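Local structure of molybdenum-binding-protein (Azotobacter vinelandii, 1H9M) at residues V67-D72 with I110-T115; R81-G86 with S129-I134. The protein binds molybdate in the cytoplasm, probably serving molybdenum homeostasis by holding the oxyanion at several sites within a trimer. All blocks are in the same frame, centred on the assembly; numbering follows the deposited sequence.

Contact 1: residues V67-D72 with I110-T115; sequences VLLMTD and ITSMVT. With MOO (molybdate ion), chain E.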
loop_
_atom_site.group_PDB
_atom_site.type_symbol
_atom_site.label_atom_id
_atom_site.label_comp_id
_atom_site.label_asym_id
_atom_site.label_seq_id
_atom_site.Cartn_x
_atom_site.Cartn_y
_atom_site.Cartn_z
ATOM N N VAL A 67 5.612 5.669 1.150
ATOM C CA VAL A 67 5.733 7.153 1.314
ATOM C C VAL A 67 5.977 7.838 -0.003
ATOM O O VAL A 67 6.951 7.430 -0.694
ATOM C CB VAL A 67 6.934 7.411 2.294
ATOM C CG1 VAL A 67 7.086 8.916 2.482
ATOM C CG2 VAL A 67 6.725 6.681 3.635
ATOM N N LEU A 68 5.093 8.774 -0.348
ATOM C CA LEU A 68 5.382 9.507 -1.591
ATOM C C LEU A 68 6.240 10.756 -1.186
ATOM O O LEU A 68 6.195 11.136 -0.035
ATOM C CB LEU A 68 4.096 10.059 -2.135
ATOM C CG LEU A 68 3.139 8.994 -2.702
ATOM C CD1 LEU A 68 2.500 8.161 -1.607
ATOM C CD2 LEU A 68 2.019 9.780 -3.403
ATOM N N LEU A 69 6.959 11.272 -2.176
ATOM C CA LEU A 69 7.671 12.539 -1.924
ATOM C C LEU A 69 7.119 13.653 -2.807
ATOM O O LEU A 69 6.812 13.384 -3.965
ATOM C CB LEU A 69 9.180 12.440 -2.166
ATOM C CG LEU A 69 9.880 11.499 -1.147
ATOM C CD1 LEU A 69 11.350 11.326 -1.646
ATOM C CD2 LEU A 69 9.892 12.038 0.250
ATOM N N MET A 70 6.967 14.859 -2.257
ATOM C CA MET A 70 6.439 15.907 -3.141
ATOM C C MET A 70 7.316 17.174 -2.983
ATOM O O MET A 70 7.672 17.418 -1.843
ATOM C CB MET A 70 4.960 16.141 -2.853
ATOM C CG MET A 70 4.310 17.346 -3.548
ATOM S SD MET A 70 2.542 17.367 -3.101
ATOM C CE MET A 70 2.603 17.710 -1.416
ATOM N N THR A 71 7.670 17.768 -4.131
ATOM C CA THR A 71 8.442 19.022 -3.904
ATOM C C THR A 71 7.628 20.254 -4.250
ATOM O O THR A 71 8.084 21.362 -3.975
ATOM C CB THR A 71 9.764 19.059 -4.687
ATOM O OG1 THR A 71 9.489 18.821 -6.060
ATOM C CG2 THR A 71 10.718 18.003 -4.145
ATOM N N ASP A 72 6.545 20.068 -4.985
ATOM C CA ASP A 72 5.697 21.214 -5.360
ATOM C C ASP A 72 4.286 20.688 -5.576
ATOM O O ASP A 72 4.059 19.936 -6.522
ATOM C CB ASP A 72 6.227 21.855 -6.638
ATOM C CG ASP A 72 5.404 23.019 -7.155
ATOM O OD1 ASP A 72 4.625 23.595 -6.362
ATOM O OD2 ASP A 72 5.564 23.335 -8.360
ATOM N N ILE A 110 12.321 10.574 8.023
ATOM C CA ILE A 110 11.318 9.667 7.403
ATOM C C ILE A 110 11.959 9.152 6.128
ATOM O O ILE A 110 12.648 9.944 5.491
ATOM C CB ILE A 110 9.975 10.339 7.078
ATOM C CG1 ILE A 110 9.015 9.388 6.322
ATOM C CG2 ILE A 110 10.159 11.580 6.254
ATOM C CD1 ILE A 110 7.538 9.608 6.541
ATOM N N THR A 111 11.867 7.847 5.831
ATOM C CA THR A 111 12.524 7.336 4.647
ATOM C C THR A 111 11.432 6.918 3.644
ATOM O O THR A 111 10.442 6.270 4.011
ATOM C CB THR A 111 13.349 6.123 5.069
ATOM O OG1 THR A 111 14.337 6.591 6.047
ATOM C CG2 THR A 111 14.073 5.459 3.914
ATOM N N SER A 112 11.734 7.185 2.396
ATOM C CA SER A 112 10.799 6.837 1.306
ATOM C C SER A 112 11.558 6.067 0.258
ATOM O O SER A 112 12.793 6.254 0.077
ATOM C CB SER A 112 10.245 8.145 0.691
ATOM O OG SER A 112 9.686 7.878 -0.567
ATOM N N MET A 113 10.947 5.099 -0.421
ATOM C CA MET A 113 11.537 4.390 -1.552
ATOM C C MET A 113 10.846 4.920 -2.816
ATOM O O MET A 113 9.639 4.739 -2.837
ATOM C CB MET A 113 11.434 2.881 -1.425
ATOM C CG MET A 113 12.114 2.055 -2.534
ATOM S SD MET A 113 13.893 2.147 -2.418
ATOM C CE MET A 113 14.266 1.199 -0.964
ATOM N N VAL A 114 11.537 5.586 -3.716
ATOM C CA VAL A 114 10.898 6.056 -4.949
ATOM C C VAL A 114 11.738 5.609 -6.173
ATOM O O VAL A 114 12.825 5.011 -6.005
ATOM C CB VAL A 114 10.795 7.592 -4.964
ATOM C CG1 VAL A 114 9.986 8.214 -3.835
ATOM C CG2 VAL A 114 12.212 8.167 -4.869
ATOM N N THR A 115 11.147 5.660 -7.356
ATOM C CA THR A 115 11.931 5.302 -8.549
ATOM C C THR A 115 13.059 6.318 -8.629
ATOM O O THR A 115 13.020 7.537 -8.311
ATOM C CB THR A 115 11.064 5.361 -9.829
ATOM O OG1 THR A 115 10.551 6.733 -9.888
ATOM C CG2 THR A 115 9.900 4.407 -9.829
HETATM MO MO MOO E . 7.152 6.389 -7.058
HETATM O O1 MOO E . 7.679 4.901 -6.221
HETATM O O2 MOO E . 5.754 6.050 -8.145
HETATM O O3 MOO E . 6.772 7.533 -5.750
HETATM O O4 MOO E . 8.611 6.910 -7.988
#
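Ser-112 and Val-67 carry the one hydrogen bond between 67-72 and 110-115, OG donating to Val-67 O at 2.8 Å. The hydroxyl stands 46° above the carbonyl plane, so it does not lie on a lone pair; with chi1 at 163°, OG lies anti to the backbone N of Ser-112 and points at the carbonyl. Leu-69 can be followed outward from CB, which makes no close approach to 110-115. Its CG lies 3.7 Å from Ser-112 OG. At the fork, CD2 turns to Ser-112 CB, 3.9 Å away, whereas CD1 meets Val-114 CG1 at 4.0 Å, the two side chains crossing at about a right angle. Replacing Leu-69 by an alanine would probably open a gap over the serine hydroxyl and deprive Val-114 CG1 of an apolar neighbour. Val-67 CG1 also packs against Ser-112 CB and touches Ile-110 CD1 at 4.1 Å.

Three residues further along the strand, Thr-115 grips molybdate O4 twice, through its backbone N and, at 2.7 Å, through OG1, which also caps Ala-118 N at the start of helix 116-121. Ser-7 OG, Arg-9 N, Lys-63 NZ and Ala-64 N of the second subunit also hydrogen-bond this ion at the interface. Strands 68-70 and 109-115 are the outermost strands of one antiparallel sheet within the chain, and their side chains meet over an interior also lined by Val-100 and Leu-102 of strand 97-104 and Ala-132 of strand 129-134.

Contact 2: residues R81-G86 with S129-I134; sequences RNILTG and SASAVI. With MOO (molybdate ion), chain F.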
loop_
_atom_site.group_PDB
_atom_site.type_symbol
_atom_site.label_atom_id
_atom_site.label_comp_id
_atom_site.label_asym_id
_atom_site.label_seq_id
_atom_site.Cartn_x
_atom_site.Cartn_y
_atom_site.Cartn_z
ATOM N N ARG A 81 -3.828 12.178 4.128
ATOM C CA ARG A 81 -3.950 12.976 5.365
ATOM C C ARG A 81 -2.615 13.403 5.985
ATOM O O ARG A 81 -2.625 14.246 6.910
ATOM C CB ARG A 81 -4.703 12.171 6.394
ATOM C CG ARG A 81 -6.190 11.854 6.054
ATOM C CD ARG A 81 -6.949 13.199 6.179
ATOM N NE ARG A 81 -7.105 13.580 7.580
ATOM C CZ ARG A 81 -8.011 12.965 8.350
ATOM N NH1 ARG A 81 -8.860 12.018 7.926
ATOM N NH2 ARG A 81 -8.062 13.275 9.649
ATOM N N ASN A 82 -1.513 12.746 5.659
ATOM C CA ASN A 82 -0.229 12.872 6.327
ATOM C C ASN A 82 0.757 13.553 5.392
ATOM O O ASN A 82 1.100 13.050 4.316
ATOM C CB ASN A 82 0.331 11.504 6.757
ATOM C CG ASN A 82 -0.701 10.843 7.662
ATOM O OD1 ASN A 82 -1.146 11.533 8.589
ATOM N ND2 ASN A 82 -1.182 9.660 7.338
ATOM N N ILE A 83 1.050 14.857 5.684
ATOM C CA ILE A 83 2.009 15.556 4.818
ATOM C C ILE A 83 3.075 16.136 5.772
ATOM O O ILE A 83 2.759 16.770 6.797
ATOM C CB ILE A 83 1.399 16.590 3.878
ATOM C CG1 ILE A 83 0.344 15.978 2.932
ATOM C CG2 ILE A 83 2.502 17.276 3.069
ATOM C CD1 ILE A 83 -0.502 16.932 2.130
ATOM N N LEU A 84 4.309 15.644 5.680
ATOM C CA LEU A 84 5.346 15.949 6.675
ATOM C C LEU A 84 6.477 16.619 5.905
ATOM O O LEU A 84 7.000 16.041 4.972
ATOM C CB LEU A 84 5.823 14.694 7.401
ATOM C CG LEU A 84 4.789 13.853 8.152
ATOM C CD1 LEU A 84 5.417 12.629 8.810
ATOM C CD2 LEU A 84 4.108 14.697 9.220
ATOM N N THR A 85 6.777 17.897 6.202
ATOM C CA THR A 85 7.730 18.635 5.385
ATOM C C THR A 85 9.088 18.798 6.057
ATOM O O THR A 85 9.242 18.827 7.275
ATOM C CB THR A 85 7.128 19.997 4.997
ATOM O OG1 THR A 85 5.880 19.749 4.323
ATOM C CG2 THR A 85 8.026 20.779 4.055
ATOM N N GLY A 86 10.109 18.656 5.220
ATOM C CA GLY A 86 11.476 18.711 5.768
ATOM C C GLY A 86 12.468 18.937 4.637
ATOM O O GLY A 86 12.169 19.525 3.603
ATOM N N SER A 129 14.325 20.812 -0.108
ATOM C CA SER A 129 13.059 20.811 0.598
ATOM C C SER A 129 12.161 19.726 -0.086
ATOM O O SER A 129 11.997 19.810 -1.288
ATOM C CB SER A 129 12.208 22.089 0.483
ATOM O OG SER A 129 13.051 23.217 0.484
ATOM N N ALA A 130 11.479 19.032 0.791
ATOM C CA ALA A 130 10.483 18.084 0.181
ATOM C C ALA A 130 9.536 17.642 1.270
ATOM O O ALA A 130 9.787 17.818 2.442
ATOM C CB ALA A 130 11.216 16.875 -0.389
ATOM N N SER A 131 8.339 17.174 0.852
ATOM C CA SER A 131 7.370 16.686 1.843
ATOM C C SER A 131 7.112 15.153 1.621
ATOM O O SER A 131 7.118 14.776 0.454
ATOM C CB SER A 131 6.013 17.342 1.637
ATOM O OG SER A 131 6.114 18.768 1.827
ATOM N N ALA A 132 6.942 14.511 2.770
ATOM C CA ALA A 132 6.620 13.053 2.678
ATOM C C ALA A 132 5.093 13.032 2.735
ATOM O O ALA A 132 4.511 13.691 3.577
ATOM C CB ALA A 132 7.202 12.333 3.865
ATOM N N VAL A 133 4.491 12.241 1.842
ATOM C CA VAL A 133 3.016 12.147 1.778
ATOM C C VAL A 133 2.609 10.705 2.036
ATOM O O VAL A 133 3.124 9.829 1.350
ATOM C CB VAL A 133 2.529 12.598 0.384
ATOM C CG1 VAL A 133 1.036 12.382 0.249
ATOM C CG2 VAL A 133 2.870 14.068 0.140
ATOM N N ILE A 134 1.742 10.504 3.050
ATOM C CA ILE A 134 1.355 9.104 3.385
ATOM C C ILE A 134 -0.156 9.045 3.582
ATOM O O ILE A 134 -0.797 9.840 4.251
ATOM C CB ILE A 134 1.994 8.701 4.719
ATOM C CG1 ILE A 134 3.501 8.973 4.727
ATOM C CG2 ILE A 134 1.748 7.217 5.042
ATOM C CD1 ILE A 134 4.149 8.879 6.086
HETATM MO MO MOO F . -6.672 9.456 2.672
HETATM O O1 MOO F . -5.272 9.690 3.683
HETATM O O2 MOO F . -6.381 9.566 0.916
HETATM O O3 MOO F . -7.198 7.742 2.861
HETATM O O4 MOO F . -8.121 10.370 3.193
#
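Thr-85 and Ser-131 both turn their hydroxyls anti to the carbonyl carbon (chi1 -57° and -62°), which brings OG1 and OG together at 2.7 Å in a hydrogen bond that either could donate. The pair sits on an antiparallel ladder of the second TOBE domain, a family of the OB clan, formed by strands 82-86 and 129-134. Hydrogen-bonded pairs Asn-82 with Ile-134, Leu-84 with Ala-132 and Gly-86 with Ala-130 alternate with the non-hydrogen-bonded pairs Ile-83 with Val-133 and Thr-85 with Ser-131. The middle of the ladder is firmly bonded: Ala-132 N reaches Leu-84 O at 2.7 Å, and the reciprocal bond from Leu-84 N lies in the carbonyl plane of Ala-132.

The two faces differ in character. Beside the hydroxyl pair, Ile-83 lays CG2 against Ser-131 CB at 3.8 Å and turns CG1 to Val-133 CG2, making a partly apolar strip with exposed Ile-83 and Thr-85 on it. Asn-82, Leu-84, Ala-132 and Ile-134 occupy the reverse face, which is buried; there Leu-38 of strand 37-43 touches Asn-82 and Leu-84, while Ile-110 covers Ala-132 and Ile-134.

Where strand 82-86 begins, the backbone N of Arg-81 donates to molybdate O1 at 2.9 Å, and its CG lies beside the same oxygen. The arginine's bent chain ends in a salt bridge to Glu-27, with Thr-43 of the second subunit as a further partner. Asn-82 OD1 accepts from Ala-39 N, whereas its ND2 makes a weak bond to Ile-134 O, 3.1 Å away with 125° at the hydrogen.

How the contacts relate
From the N terminus, the chain first passes through 67-72, then 81-86, and on through 110-115 to 129-134. Contact 1 closes a loop when 110-115 comes back to 67-72; contact 2 closes another when 129-134 returns to 81-86. Because the segments alternate, the loops cross. Strand 129-134 lies between strands 68-70 and 82-93 in one antiparallel sheet: Met-70 N to Ser-131 O and Leu-68 O to Val-133 N are probable hydrogen bonds joining the contacts. Ile-110 and Ile-134 add a packing link, their CD1 atoms 3.5 Å apart. Contact 2 thus joins adjacent strands, whereas contact 1 joins strands not adjacent in the sheet order of this chain.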